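Local coordinates for protein putative esterase (Uncultured bacterium, PDB 7C4D) that probably hydrolyses carboxylic ester bonds, as a bacterial carboxylesterase of the alpha/beta hydrolase fold, at residues K155-Q160 / F173-I178; H30-S35 / K134-I139; R58-S63 / D67-E72. All blocks are in the same frame, centred on the assembly; numbering follows the deposited sequence.

Contact 1 (K155-Q160 / F173-I178); sequences KEIETQ and FLLKNI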
loop_
_atom_site.group_PDB
_atom_site.type_symbol
_atom_site.label_atom_id
_atom_site.label_comp_id
_atom_site.label_asym_id
_atom_site.label_seq_id
_atom_site.Cartn_x
_atom_site.Cartn_y
_atom_site.Cartn_z
ATOM N N LYS A 155 -10.963 22.928 5.988
ATOM C CA LYS A 155 -12.392 22.738 5.786
ATOM C C LYS A 155 -12.764 23.111 4.348
ATOM O O LYS A 155 -13.708 22.554 3.790
ATOM C CB LYS A 155 -13.210 23.502 6.836
ATOM C CG LYS A 155 -14.495 22.827 7.319
ATOM C CD LYS A 155 -14.419 21.305 7.456
ATOM C CE LYS A 155 -14.868 20.748 8.795
ATOM N NZ LYS A 155 -16.181 21.280 9.234
ATOM N N GLU A 156 -11.997 24.038 3.754
ATOM C CA GLU A 156 -12.253 24.507 2.399
ATOM C C GLU A 156 -11.835 23.430 1.400
ATOM O O GLU A 156 -12.605 23.097 0.499
ATOM C CB GLU A 156 -11.556 25.843 2.113
ATOM C CG GLU A 156 -11.687 26.881 3.221
ATOM C CD GLU A 156 -13.077 27.098 3.798
ATOM O OE1 GLU A 156 -13.961 27.568 3.054
ATOM O OE2 GLU A 156 -13.277 26.789 4.992
ATOM N N ILE A 157 -10.621 22.888 1.587
ATOM C CA ILE A 157 -10.080 21.819 0.757
ATOM C C ILE A 157 -11.084 20.666 0.731
ATOM O O ILE A 157 -11.265 20.020 -0.300
ATOM C CB ILE A 157 -8.697 21.340 1.256
ATOM C CG1 ILE A 157 -7.883 22.447 1.940
ATOM C CG2 ILE A 157 -7.929 20.646 0.137
ATOM C CD1 ILE A 157 -6.835 23.120 1.065
ATOM N N GLU A 158 -11.738 20.439 1.879
ATOM C CA GLU A 158 -12.694 19.356 2.048
ATOM C C GLU A 158 -13.900 19.585 1.138
ATOM O O GLU A 158 -14.310 18.673 0.423
ATOM C CB GLU A 158 -13.093 19.220 3.520
ATOM C CG GLU A 158 -13.865 17.943 3.818
ATOM C CD GLU A 158 -15.102 18.108 4.687
ATOM O OE1 GLU A 158 -15.523 19.267 4.907
ATOM O OE2 GLU A 158 -15.646 17.077 5.136
ATOM N N THR A 159 -14.437 20.815 1.156
ATOM C CA THR A 159 -15.624 21.177 0.389
ATOM C C THR A 159 -15.299 21.260 -1.104
ATOM O O THR A 159 -16.183 21.075 -1.938
ATOM C CB THR A 159 -16.301 22.440 0.944
ATOM O OG1 THR A 159 -15.313 23.464 1.063
ATOM C CG2 THR A 159 -16.970 22.220 2.284
ATOM N N GLN A 160 -14.028 21.537 -1.430
ATOM C CA GLN A 160 -13.540 21.518 -2.803
ATOM C C GLN A 160 -13.564 20.093 -3.360
ATOM O O GLN A 160 -13.979 19.884 -4.500
ATOM C CB GLN A 160 -12.126 22.097 -2.883
ATOM C CG GLN A 160 -12.084 23.616 -2.897
ATOM C CD GLN A 160 -10.682 24.127 -2.676
ATOM O OE1 GLN A 160 -9.823 24.045 -3.552
ATOM N NE2 GLN A 160 -10.439 24.656 -1.488
ATOM N N PHE A 173 -9.288 10.282 3.620
ATOM C CA PHE A 173 -8.145 9.444 3.279
ATOM C C PHE A 173 -7.127 10.289 2.505
ATOM O O PHE A 173 -5.949 10.406 2.902
ATOM C CB PHE A 173 -8.626 8.156 2.585
ATOM C CG PHE A 173 -7.509 7.276 2.091
ATOM C CD1 PHE A 173 -6.869 6.382 2.946
ATOM C CD2 PHE A 173 -7.054 7.386 0.788
ATOM C CE1 PHE A 173 -5.789 5.623 2.517
ATOM C CE2 PHE A 173 -5.976 6.628 0.350
ATOM C CZ PHE A 173 -5.344 5.754 1.216
ATOM N N LEU A 174 -7.630 10.959 1.454
ATOM C CA LEU A 174 -6.796 11.797 0.603
ATOM C C LEU A 174 -6.320 13.038 1.352
ATOM O O LEU A 174 -5.178 13.470 1.181
ATOM C CB LEU A 174 -7.589 12.162 -0.655
ATOM C CG LEU A 174 -7.923 10.986 -1.573
ATOM C CD1 LEU A 174 -8.883 11.404 -2.683
ATOM C CD2 LEU A 174 -6.651 10.410 -2.163
ATOM N N LEU A 175 -7.197 13.574 2.207
ATOM C CA LEU A 175 -6.956 14.823 2.910
ATOM C C LEU A 175 -5.998 14.605 4.075
ATOM O O LEU A 175 -5.583 15.569 4.726
ATOM C CB LEU A 175 -8.288 15.357 3.457
ATOM C CG LEU A 175 -9.152 16.207 2.528
ATOM C CD1 LEU A 175 -10.468 16.527 3.207
ATOM C CD2 LEU A 175 -8.439 17.489 2.113
ATOM N N LYS A 176 -5.678 13.342 4.385
ATOM C CA LYS A 176 -4.633 13.167 5.375
ATOM C C LYS A 176 -3.299 13.550 4.751
ATOM O O LYS A 176 -2.315 13.598 5.481
ATOM C CB LYS A 176 -4.561 11.727 5.885
ATOM C CG LYS A 176 -5.589 11.363 6.928
ATOM C CD LYS A 176 -5.694 9.866 7.012
ATOM C CE LYS A 176 -7.095 9.402 7.328
ATOM N NZ LYS A 176 -7.202 7.928 7.190
ATOM N N ASN A 177 -3.274 13.812 3.426
ATOM C CA ASN A 177 -2.026 14.078 2.709
ATOM C C ASN A 177 -1.731 15.566 2.605
ATOM O O ASN A 177 -0.661 15.966 2.117
ATOM C CB ASN A 177 -2.013 13.478 1.314
ATOM C CG ASN A 177 -1.813 11.987 1.402
ATOM O OD1 ASN A 177 -0.703 11.528 1.660
ATOM N ND2 ASN A 177 -2.892 11.243 1.265
ATOM N N ILE A 178 -2.692 16.370 3.059
ATOM C CA ILE A 178 -2.445 17.801 3.090
ATOM C C ILE A 178 -1.947 18.211 4.483
ATOM O O ILE A 178 -2.540 17.850 5.482
ATOM C CB ILE A 178 -3.666 18.562 2.527
ATOM C CG1 ILE A 178 -3.271 19.912 1.927
ATOM C CG2 ILE A 178 -4.829 18.647 3.510
ATOM C CD1 ILE A 178 -4.005 20.233 0.657
#
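Leu175 spreads its two methyl branches over two successive residues of the opposing helix, a small worked example of how the two branches of one leucine can bridge helices without a polar bond. Its CD1 branch lies against the aliphatic stem of Glu158, 3.7 Å from Glu158 CG, the two chains running nearly at right angles. The other branch turns to Ile157, with Leu175 CD2 3.8 Å from Ile157 CG2. That same gamma methyl meets Ile178 as well: the side chains of Ile157 and Ile178 reach tip to tip, and Ile178 CD1 stands 4.0 Å from Ile157 CG2. With CG1 roughly anti to the backbone N (chi1 -153°), Ile178 directs its longer branch at Ile157. The carboxylate of Glu158 turns off from the apolar patch, its OE2 making a long, weak ion pair with Arg171.

Behind this shell a type I turn from Leu175 to Ile178 brings both apolar residues to the same neighbour. Just before the turn, Leu174 O takes the backbone N of Asn177 at 3.0 Å and, from the same face of the carbonyl plane, Asn177 ND2 at 3.2 Å. Asn177 ND2 also binds Tyr33 O, and Trp188 backs Ile178. Helices 154-164 and 168-175, joined by a short link, belong to the mostly helical insertion between core strands 113-119 and 217-222, where many alpha/beta hydrolases carry their lid or cap.

Contact 2 (H30-S35 / K134-I139); sequences HGLYGS and KTHKKI. With ACT (acetate ion), chain D; SO4 (sulfate ion), chain E.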
loop_
_atom_site.group_PDB
_atom_site.type_symbol
_atom_site.label_atom_id
_atom_site.label_comp_id
_atom_site.label_asym_id
_atom_site.label_seq_id
_atom_site.Cartn_x
_atom_site.Cartn_y
_atom_site.Cartn_z
ATOM N N HIS A 30 1.731 0.411 3.001
ATOM C CA HIS A 30 0.485 1.018 2.571
ATOM C C HIS A 30 0.376 1.050 1.022
ATOM O O HIS A 30 1.331 0.782 0.268
ATOM C CB HIS A 30 0.431 2.421 3.181
ATOM C CG HIS A 30 1.493 3.303 2.624
ATOM N ND1 HIS A 30 1.360 3.941 1.403
ATOM C CD2 HIS A 30 2.735 3.592 3.059
ATOM C CE1 HIS A 30 2.452 4.606 1.126
ATOM N NE2 HIS A 30 3.318 4.417 2.131
ATOM N N GLY A 31 -0.813 1.398 0.533
ATOM C CA GLY A 31 -1.053 1.629 -0.884
ATOM C C GLY A 31 -0.950 3.114 -1.302
ATOM O O GLY A 31 -0.575 3.985 -0.505
ATOM N N LEU A 32 -1.268 3.420 -2.580
ATOM C CA LEU A 32 -1.093 4.774 -3.108
ATOM C C LEU A 32 -1.906 5.804 -2.297
ATOM O O LEU A 32 -3.065 5.582 -1.955
ATOM C CB LEU A 32 -1.513 4.755 -4.585
ATOM C CG LEU A 32 -1.082 5.935 -5.457
ATOM C CD1 LEU A 32 0.423 6.063 -5.538
ATOM C CD2 LEU A 32 -1.646 5.763 -6.863
ATOM N N TYR A 33 -1.297 6.962 -1.991
ATOM C CA TYR A 33 -1.934 8.011 -1.194
ATOM C C TYR A 33 -2.050 7.665 0.302
ATOM O O TYR A 33 -2.648 8.456 1.049
ATOM C CB TYR A 33 -3.296 8.467 -1.746
ATOM C CG TYR A 33 -3.287 8.730 -3.227
ATOM C CD1 TYR A 33 -2.523 9.762 -3.743
ATOM C CD2 TYR A 33 -4.047 7.973 -4.107
ATOM C CE1 TYR A 33 -2.470 10.012 -5.101
ATOM C CE2 TYR A 33 -4.008 8.216 -5.477
ATOM C CZ TYR A 33 -3.205 9.231 -5.973
ATOM O OH TYR A 33 -3.130 9.511 -7.306
ATOM N N GLY A 34 -1.553 6.487 0.743
ATOM C CA GLY A 34 -1.620 6.126 2.163
ATOM C C GLY A 34 -0.307 6.429 2.872
ATOM O O GLY A 34 0.611 6.971 2.260
ATOM N N SER A 35 -0.216 6.078 4.162
ATOM C CA SER A 35 1.048 6.054 4.883
ATOM C C SER A 35 0.958 5.019 6.007
ATOM O O SER A 35 -0.036 4.310 6.117
ATOM C CB SER A 35 1.414 7.407 5.434
ATOM O OG SER A 35 0.510 7.756 6.457
ATOM N N LYS A 134 -9.615 3.576 -13.536
ATOM C CA LYS A 134 -10.563 4.673 -13.645
ATOM C C LYS A 134 -10.545 5.515 -12.381
ATOM O O LYS A 134 -10.527 6.745 -12.451
ATOM C CB LYS A 134 -11.977 4.157 -13.902
ATOM C CG LYS A 134 -12.292 3.815 -15.346
ATOM C CD LYS A 134 -13.449 2.839 -15.504
ATOM C CE LYS A 134 -14.092 2.906 -16.878
ATOM N NZ LYS A 134 -13.308 3.730 -17.832
ATOM N N THR A 135 -10.556 4.841 -11.230
ATOM C CA THR A 135 -10.666 5.530 -9.955
ATOM C C THR A 135 -9.386 6.302 -9.701
ATOM O O THR A 135 -9.451 7.428 -9.237
ATOM C CB THR A 135 -11.150 4.606 -8.833
ATOM O OG1 THR A 135 -12.491 4.310 -9.215
ATOM C CG2 THR A 135 -11.204 5.245 -7.466
ATOM N N HIS A 136 -8.245 5.711 -10.063
ATOM C CA HIS A 136 -6.969 6.395 -9.918
ATOM C C HIS A 136 -6.919 7.637 -10.805
ATOM O O HIS A 136 -6.496 8.695 -10.345
ATOM C CB HIS A 136 -5.797 5.409 -10.026
ATOM C CG HIS A 136 -5.611 4.707 -8.722
ATOM N ND1 HIS A 136 -6.439 3.679 -8.315
ATOM C CD2 HIS A 136 -4.784 4.945 -7.685
ATOM C CE1 HIS A 136 -6.102 3.294 -7.104
ATOM N NE2 HIS A 136 -5.103 4.061 -6.692
ATOM N N LYS A 137 -7.406 7.514 -12.047
ATOM C CA LYS A 137 -7.443 8.616 -13.004
ATOM C C LYS A 137 -8.230 9.793 -12.425
ATOM O O LYS A 137 -7.772 10.932 -12.468
ATOM C CB LYS A 137 -8.009 8.149 -14.349
ATOM C CG LYS A 137 -7.087 7.282 -15.189
ATOM C CD LYS A 137 -5.712 7.884 -15.388
ATOM C CE LYS A 137 -5.269 7.833 -16.836
ATOM N NZ LYS A 137 -5.854 6.658 -17.530
ATOM N N LYS A 138 -9.402 9.506 -11.864
ATOM C CA LYS A 138 -10.203 10.495 -11.153
ATOM C C LYS A 138 -9.416 11.171 -10.023
ATOM O O LYS A 138 -9.241 12.382 -10.057
ATOM C CB LYS A 138 -11.503 9.859 -10.668
ATOM C CG LYS A 138 -12.451 9.421 -11.778
ATOM C CD LYS A 138 -13.620 8.600 -11.274
ATOM C CE LYS A 138 -14.400 9.294 -10.173
ATOM N NZ LYS A 138 -14.852 8.338 -9.134
ATOM N N ILE A 139 -8.903 10.388 -9.052
ATOM C CA ILE A 139 -8.180 10.898 -7.894
ATOM C C ILE A 139 -7.057 11.843 -8.324
ATOM O O ILE A 139 -6.861 12.888 -7.709
ATOM C CB ILE A 139 -7.628 9.749 -7.003
ATOM C CG1 ILE A 139 -8.741 8.935 -6.329
ATOM C CG2 ILE A 139 -6.633 10.295 -5.975
ATOM C CD1 ILE A 139 -8.431 7.457 -6.098
HETATM C C ACT D . -3.456 1.622 -4.671
HETATM O O ACT D . -4.619 1.730 -4.215
HETATM O OXT ACT D . -2.456 1.433 -3.951
HETATM C CH3 ACT D . -3.205 1.703 -6.197
HETATM S S SO4 E . -3.521 2.531 3.172
HETATM O O1 SO4 E . -2.725 3.569 3.771
HETATM O O2 SO4 E . -3.822 2.917 1.810
HETATM O O3 SO4 E . -2.785 1.282 3.143
HETATM O O4 SO4 E . -4.737 2.354 3.910
#
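Van der Waals packing joins Leu32 and Tyr33 of the loop to His136 and Ile139 of helix 131-144, with no hydrogen bond across. Leu32 sends CD2 to the edge of the His136 imidazole, near the ring plane and only 3.3 Å from His136 CD2. With CG anti to the backbone N (chi1 -164°), the side chain heads for the helix and CD2 is the branch that touches. Tyr33 and Ile139 lie alongside one another, pointing in opposing senses, Ile139 CG2 lying 3.4 Å from Tyr33 CE2 and nearly as close to CZ. The Tyr33 ring also has Leu32 CG over one face, offset toward the rim. Its buried hydroxyl has no hydrogen-bonding partner in the model; Ile140 and Leu143 also touch this side chain.

The loop follows strand 25-29 and has the sequence HGLYGS; an HG motif at this point is familiar in alpha/beta hydrolases, where it commonly contributes to the oxyanion hole. Consistent with that, an acetate, probably from the crystallisation liquor, accepts a nearly straight bond from Leu32 N to its OXT (2.7 Å, 169°) and another from Met97 N, beside the probable nucleophile Ser96. The acetate methyl lies close to His136 NE2, a tight approach that makes its placement somewhat doubtful, whereas His136 ND1 bonds to Asn132 O.

Within the loop, hydrogen bonds fix the backbone. Gly31 O is gripped from opposite faces of its plane by His30 ND1, at 2.7 Å and in the imidazole plane, and by Gly34 N at 3.0 Å, which closes a type II turn. A sulfate accepts a longer bond from Gly31 N to its O3 (3.3 Å), and His256 NE2 also binds that anion.

Contact 3 (R58-S63 / D67-E72); sequences RNHGRS and DDMSYE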
loop_
_atom_site.group_PDB
_atom_site.type_symbol
_atom_site.label_atom_id
_atom_site.label_comp_id
_atom_site.label_asym_id
_atom_site.label_seq_id
_atom_site.Cartn_x
_atom_site.Cartn_y
_atom_site.Cartn_z
ATOM N N ARG A 58 8.283 5.635 -0.804
ATOM C CA ARG A 58 8.716 6.825 -1.545
ATOM C C ARG A 58 7.506 7.633 -2.026
ATOM O O ARG A 58 6.471 7.057 -2.384
ATOM C CB ARG A 58 9.681 6.436 -2.667
ATOM C CG ARG A 58 9.053 5.746 -3.872
ATOM C CD ARG A 58 9.997 5.766 -5.063
ATOM N NE ARG A 58 11.253 5.185 -4.647
ATOM C CZ ARG A 58 12.414 5.362 -5.264
ATOM N NH1 ARG A 58 12.458 6.106 -6.353
ATOM N NH2 ARG A 58 13.516 4.796 -4.800
ATOM N N ASN A 59 7.622 8.972 -1.906
ATOM C CA ASN A 59 6.647 9.969 -2.331
ATOM C C ASN A 59 5.439 10.056 -1.392
ATOM O O ASN A 59 4.463 10.745 -1.699
ATOM C CB ASN A 59 6.235 9.836 -3.804
ATOM C CG ASN A 59 7.366 10.154 -4.766
ATOM O OD1 ASN A 59 8.229 11.005 -4.495
ATOM N ND2 ASN A 59 7.386 9.452 -5.888
ATOM N N HIS A 60 5.533 9.398 -0.228
ATOM C CA HIS A 60 4.404 9.266 0.678
ATOM C C HIS A 60 4.825 9.621 2.100
ATOM O O HIS A 60 5.961 9.373 2.505
ATOM C CB HIS A 60 3.787 7.852 0.623
ATOM C CG HIS A 60 3.021 7.549 -0.613
ATOM N ND1 HIS A 60 3.640 7.127 -1.781
ATOM C CD2 HIS A 60 1.696 7.583 -0.860
ATOM C CE1 HIS A 60 2.710 6.934 -2.704
ATOM N NE2 HIS A 60 1.507 7.236 -2.169
ATOM N N GLY A 61 3.848 10.159 2.839
ATOM C CA GLY A 61 3.981 10.465 4.253
ATOM C C GLY A 61 5.189 11.369 4.497
ATOM O O GLY A 61 5.301 12.433 3.902
ATOM N N ARG A 62 6.121 10.894 5.325
ATOM C CA ARG A 62 7.334 11.639 5.624
ATOM C C ARG A 62 8.527 11.094 4.852
ATOM O O ARG A 62 9.651 11.455 5.167
ATOM C CB ARG A 62 7.667 11.533 7.117
ATOM C CG ARG A 62 6.542 11.978 8.035
ATOM C CD ARG A 62 7.078 12.129 9.430
ATOM N NE ARG A 62 6.257 13.052 10.184
ATOM C CZ ARG A 62 5.117 12.739 10.779
ATOM N NH1 ARG A 62 4.654 11.504 10.716
ATOM N NH2 ARG A 62 4.457 13.658 11.457
ATOM N N SER A 63 8.309 10.190 3.885
ATOM C CA SER A 63 9.445 9.642 3.164
ATOM C C SER A 63 9.940 10.593 2.051
ATOM O O SER A 63 9.238 11.538 1.676
ATOM C CB SER A 63 9.146 8.240 2.690
ATOM O OG SER A 63 9.646 7.271 3.608
ATOM N N ASP A 67 11.194 10.930 -8.709
ATOM C CA ASP A 67 10.389 10.995 -9.925
ATOM C C ASP A 67 9.953 9.595 -10.335
ATOM O O ASP A 67 8.803 9.402 -10.700
ATOM C CB ASP A 67 11.158 11.648 -11.075
ATOM C CG ASP A 67 11.512 13.101 -10.806
ATOM O OD1 ASP A 67 10.580 13.900 -10.560
ATOM O OD2 ASP A 67 12.718 13.413 -10.823
ATOM N N ASP A 68 10.903 8.658 -10.291
ATOM C CA ASP A 68 10.650 7.243 -10.522
ATOM C C ASP A 68 9.964 6.633 -9.287
ATOM O O ASP A 68 10.460 6.739 -8.157
ATOM C CB ASP A 68 11.964 6.500 -10.778
ATOM C CG ASP A 68 11.747 5.035 -11.080
ATOM O OD1 ASP A 68 10.717 4.735 -11.673
ATOM O OD2 ASP A 68 12.602 4.215 -10.701
ATOM N N MET A 69 8.826 5.984 -9.539
ATOM C CA MET A 69 8.061 5.206 -8.579
ATOM C C MET A 69 7.758 3.814 -9.138
ATOM O O MET A 69 6.675 3.286 -8.912
ATOM C CB MET A 69 6.693 5.866 -8.401
ATOM C CG MET A 69 6.607 6.764 -7.253
ATOM S SD MET A 69 4.924 7.341 -7.202
ATOM C CE MET A 69 4.183 6.103 -6.137
ATOM N N SER A 70 8.686 3.229 -9.895
ATOM C CA SER A 70 8.497 1.890 -10.418
ATOM C C SER A 70 8.561 0.892 -9.249
ATOM O O SER A 70 9.116 1.235 -8.212
ATOM C CB SER A 70 9.569 1.632 -11.432
ATOM O OG SER A 70 10.787 1.286 -10.797
ATOM N N TYR A 71 8.063 -0.344 -9.437
ATOM C CA TYR A 71 7.988 -1.344 -8.391
ATOM C C TYR A 71 9.393 -1.834 -8.122
ATOM O O TYR A 71 9.718 -2.291 -7.021
ATOM C CB TYR A 71 7.018 -2.468 -8.759
ATOM C CG TYR A 71 5.566 -2.086 -8.589
ATOM C CD1 TYR A 71 5.094 -1.717 -7.331
ATOM C CD2 TYR A 71 4.650 -2.155 -9.634
ATOM C CE1 TYR A 71 3.795 -1.299 -7.132
ATOM C CE2 TYR A 71 3.318 -1.812 -9.439
ATOM C CZ TYR A 71 2.900 -1.372 -8.179
ATOM O OH TYR A 71 1.622 -1.009 -7.854
ATOM N N GLU A 72 10.229 -1.696 -9.148
ATOM C CA GLU A 72 11.627 -2.071 -9.024
ATOM C C GLU A 72 12.283 -1.180 -7.967
ATOM O O GLU A 72 13.009 -1.663 -7.104
ATOM C CB GLU A 72 12.306 -1.941 -10.388
ATOM C CG GLU A 72 13.800 -2.167 -10.368
ATOM C CD GLU A 72 14.203 -3.614 -10.156
ATOM O OE1 GLU A 72 15.138 -3.841 -9.364
ATOM O OE2 GLU A 72 13.586 -4.506 -10.791
#
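Asp68 O receives the shortest polar bond across this contact, from Arg58 NH1 at 2.8 Å. The bond is bent (147° at the hydrogen), and the oxygen sits at the edge of the guanidinium, 18° out of its plane. A bend at chi3 (55°) folds the arginine chain so that NH1 turns to this carbonyl while NE forms a salt bridge with Asp77, which should limit rotation of the group.

The Met69 side chain runs obliquely past Asn59 and about at right angles to His60. Asn59 ND2 makes a weak hydrogen bond to Met69 SD at 3.5 Å and lies still nearer to Met69 CG, while Asn59 OD1 is taken by Ala66 N. Farther along, Met69 CE meets the edge of the His60 ring, 3.8 Å from His60 CE1. That ring is itself fixed at both nitrogens: ND1 bonds to Arg58 O at 2.9 Å, in the imidazole plane, and NE2 accepts from Tyr33 N.

On the other segment Asp68 OD1 accepts Ser70 N at 3.1 Å, an Asx turn that leads into Ser70 at the N-cap of helix 71-84. The whole forms the connection from strand 51-55 to that helix, part of a beta-alpha-beta crossover in the alpha/beta hydrolase core.

How the contacts relate
Contacts 2 and 3 are buried near the centre of the chain, whereas contact 1 lies about 20 Å from that centre and is only partly buried. Burial alone does not set the chemistry: contacts 1 and 2 pack without hydrogen bonds across the segments, whereas contact 3 has them, one of them a weak bond to sulfur. Contacts 2 and 3 both use loops that follow core strands, and 58-63/67-72 is nested in the chain loop closed by contact 2. Tyr33 is the common neighbour, its O bonded to 173-178 and its N to 58-63. Contacts 1 and 3 do not touch; contact 2 alone has bound ions.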